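PDB 4KW3: initiator protein NS1 from Human bocavirus, which probably binds the viral replication origin through this N-terminal nickase domain, unwinds it and nicks one DNA strand to start rolling-circle replication. Local coordinates for residues P231-I236 with L252-R257. Sequence-based numbering, arbitrary orientation.
Sequences PDNWFI and LPEHYR
Asn-233 sets CG opposite its carbonyl carbon (chi1 -64°), and this aims the amide at the turn formed by Glu-254 to Arg-257. Glu-254 has CG anti to the backbone N (chi1 -166°) and then bends at chi2, bringing its carboxylate back beside the asparagine. The carbonyl O of Glu-254 lies over one face of the Asn-233 amide, 3.2 Å from CG. Asn-233 ND2 gives a weak hydrogen bond to the O of His-255, at 3.3 Å and 145°. Glu-254 OE2 comes within 3.7 Å of Asn-233 CB. Asn-233 ND2 also bonds to Ser-230 OG, Glu-254 OE2 accepts from the backbone N of Ser-230, and Asn-233 OD1 accepts from the backbone N of Lys-258. Both ends of the buried amide are therefore engaged, which should fix its rotation. Farther along, the Arg-257 chain crosses the edge of the Phe-235 ring at about a right angle, with CD near the ring plane and 4.2 Å from CE2. Arg-257 carries its guanidinium past the ring, where NH1 bonds to Leu-213 O and NH2 to Gln-106 OE1. The arginine side chain is about 9 Å from those of Tyr-211, the predicted nicking tyrosine, and Glu-108, a predicted metal ligand. The contact joins the loop after helix 225-228 to the turn leading into helix 257-268, with Arg-257 reaching toward the predicted active site of a Rep-clan rolling-circle nuclease domain.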
loop_
_atom_site.group_PDB
_atom_site.type_symbol
_atom_site.label_atom_id
_atom_site.label_comp_id
_atom_site.label_asym_id
_atom_site.label_seq_id
_atom_site.Cartn_x
_atom_site.Cartn_y
_atom_site.Cartn_z
ATOM N N PRO A 231 -10.439 -5.666 18.433
ATOM C CA PRO A 231 -10.435 -7.085 18.821
ATOM C C PRO A 231 -11.148 -8.049 17.873
ATOM O O PRO A 231 -10.571 -9.079 17.571
ATOM C CB PRO A 231 -11.096 -7.048 20.186
ATOM C CG PRO A 231 -10.628 -5.739 20.726
ATOM C CD PRO A 231 -10.656 -4.786 19.590
ATOM N N ASP A 232 -12.323 -7.709 17.359
ATOM C CA ASP A 232 -13.001 -8.551 16.361
ATOM C C ASP A 232 -12.216 -8.751 15.051
ATOM O O ASP A 232 -12.556 -9.597 14.219
ATOM C CB ASP A 232 -14.360 -7.956 16.026
ATOM C CG ASP A 232 -15.296 -7.974 17.206
ATOM O OD1 ASP A 232 -15.011 -8.703 18.182
ATOM O OD2 ASP A 232 -16.313 -7.255 17.153
ATOM N N ASN A 233 -11.169 -7.968 14.857
ATOM C CA ASN A 233 -10.403 -8.075 13.633
ATOM C C ASN A 233 -8.987 -8.581 13.845
ATOM O O ASN A 233 -8.128 -8.473 12.970
ATOM C CB ASN A 233 -10.410 -6.722 12.930
ATOM C CG ASN A 233 -11.801 -6.325 12.489
ATOM O OD1 ASN A 233 -12.263 -6.759 11.432
ATOM N ND2 ASN A 233 -12.497 -5.530 13.317
ATOM N N TRP A 234 -8.758 -9.187 15.000
ATOM C CA TRP A 234 -7.432 -9.673 15.326
ATOM C C TRP A 234 -7.202 -11.064 14.779
ATOM O O TRP A 234 -8.000 -11.972 14.998
ATOM C CB TRP A 234 -7.219 -9.673 16.815
ATOM C CG TRP A 234 -5.847 -10.035 17.200
ATOM C CD1 TRP A 234 -5.399 -11.256 17.627
ATOM C CD2 TRP A 234 -4.718 -9.154 17.224
ATOM N NE1 TRP A 234 -4.054 -11.178 17.923
ATOM C CE2 TRP A 234 -3.614 -9.901 17.675
ATOM C CE3 TRP A 234 -4.535 -7.802 16.904
ATOM C CZ2 TRP A 234 -2.353 -9.345 17.827
ATOM C CZ3 TRP A 234 -3.269 -7.245 17.052
ATOM C CH2 TRP A 234 -2.202 -8.012 17.514
ATOM N N PHE A 235 -6.121 -11.207 14.030
ATOM C CA PHE A 235 -5.752 -12.487 13.465
ATOM C C PHE A 235 -4.715 -13.086 14.390
ATOM O O PHE A 235 -3.579 -12.592 14.464
ATOM C CB PHE A 235 -5.194 -12.304 12.064
ATOM C CG PHE A 235 -6.244 -12.050 11.009
ATOM C CD1 PHE A 235 -6.919 -13.104 10.406
ATOM C CD2 PHE A 235 -6.522 -10.752 10.585
ATOM C CE1 PHE A 235 -7.850 -12.861 9.381
ATOM C CE2 PHE A 235 -7.467 -10.496 9.584
ATOM C CZ PHE A 235 -8.141 -11.558 8.987
ATOM N N ILE A 236 -5.107 -14.148 15.096
ATOM C CA ILE A 236 -4.296 -14.695 16.183
ATOM C C ILE A 236 -2.893 -15.174 15.737
ATOM O O ILE A 236 -1.944 -15.024 16.479
ATOM C CB ILE A 236 -5.086 -15.811 16.978
ATOM C CG1 ILE A 236 -4.469 -16.073 18.350
ATOM C CG2 ILE A 236 -5.122 -17.095 16.212
ATOM C CD1 ILE A 236 -4.098 -14.798 19.120
ATOM N N LEU A 252 -11.012 -0.923 2.410
ATOM C CA LEU A 252 -11.560 -1.948 3.289
ATOM C C LEU A 252 -11.366 -1.427 4.716
ATOM O O LEU A 252 -10.241 -1.341 5.201
ATOM C CB LEU A 252 -10.814 -3.255 3.061
ATOM C CG LEU A 252 -10.987 -4.496 3.931
ATOM C CD1 LEU A 252 -12.364 -4.621 4.567
ATOM C CD2 LEU A 252 -10.656 -5.706 3.081
ATOM N N PRO A 253 -12.459 -1.013 5.368
ATOM C CA PRO A 253 -12.341 -0.367 6.688
ATOM C C PRO A 253 -11.892 -1.383 7.732
ATOM O O PRO A 253 -12.349 -2.538 7.700
ATOM C CB PRO A 253 -13.775 0.120 6.989
ATOM C CG PRO A 253 -14.528 0.038 5.649
ATOM C CD PRO A 253 -13.864 -1.131 4.929
ATOM N N GLU A 254 -10.993 -0.955 8.615
ATOM C CA GLU A 254 -10.438 -1.796 9.682
ATOM C C GLU A 254 -11.476 -2.684 10.324
ATOM O O GLU A 254 -11.220 -3.859 10.547
ATOM C CB GLU A 254 -9.757 -0.935 10.769
ATOM C CG GLU A 254 -8.869 -1.703 11.751
ATOM C CD GLU A 254 -9.635 -2.438 12.867
ATOM O OE1 GLU A 254 -10.793 -2.089 13.153
ATOM O OE2 GLU A 254 -9.065 -3.362 13.481
ATOM N N HIS A 255 -12.654 -2.142 10.614
ATOM C CA HIS A 255 -13.607 -2.894 11.438
ATOM C C HIS A 255 -14.361 -3.999 10.677
ATOM O O HIS A 255 -15.009 -4.825 11.289
ATOM C CB HIS A 255 -14.582 -1.948 12.151
ATOM C CG HIS A 255 -15.404 -1.129 11.217
ATOM N ND1 HIS A 255 -14.984 0.096 10.736
ATOM C CD2 HIS A 255 -16.615 -1.360 10.658
ATOM C CE1 HIS A 255 -15.905 0.582 9.922
ATOM N NE2 HIS A 255 -16.904 -0.282 9.856
ATOM N N TYR A 256 -14.233 -4.039 9.354
ATOM C CA TYR A 256 -14.850 -5.098 8.565
ATOM C C TYR A 256 -13.837 -6.131 8.063
ATOM O O TYR A 256 -14.251 -7.100 7.417
ATOM C CB TYR A 256 -15.573 -4.519 7.341
ATOM C CG TYR A 256 -16.761 -3.631 7.630
ATOM C CD1 TYR A 256 -17.643 -3.921 8.663
ATOM C CD2 TYR A 256 -16.990 -2.481 6.874
ATOM C CE1 TYR A 256 -18.738 -3.099 8.925
ATOM C CE2 TYR A 256 -18.075 -1.653 7.129
ATOM C CZ TYR A 256 -18.946 -1.968 8.155
ATOM O OH TYR A 256 -20.028 -1.149 8.411
ATOM N N ARG A 257 -12.533 -5.916 8.296
ATOM C CA ARG A 257 -11.490 -6.751 7.634
ATOM C C ARG A 257 -11.727 -8.248 7.893
ATOM O O ARG A 257 -11.876 -9.027 6.955
ATOM C CB ARG A 257 -10.007 -6.326 7.936
ATOM C CG ARG A 257 -8.941 -7.228 7.237
ATOM C CD ARG A 257 -7.438 -6.882 7.474
ATOM N NE ARG A 257 -7.013 -5.856 6.552
ATOM C CZ ARG A 257 -6.118 -5.986 5.577
ATOM N NH1 ARG A 257 -5.436 -7.102 5.368
ATOM N NH2 ARG A 257 -5.873 -4.940 4.824
#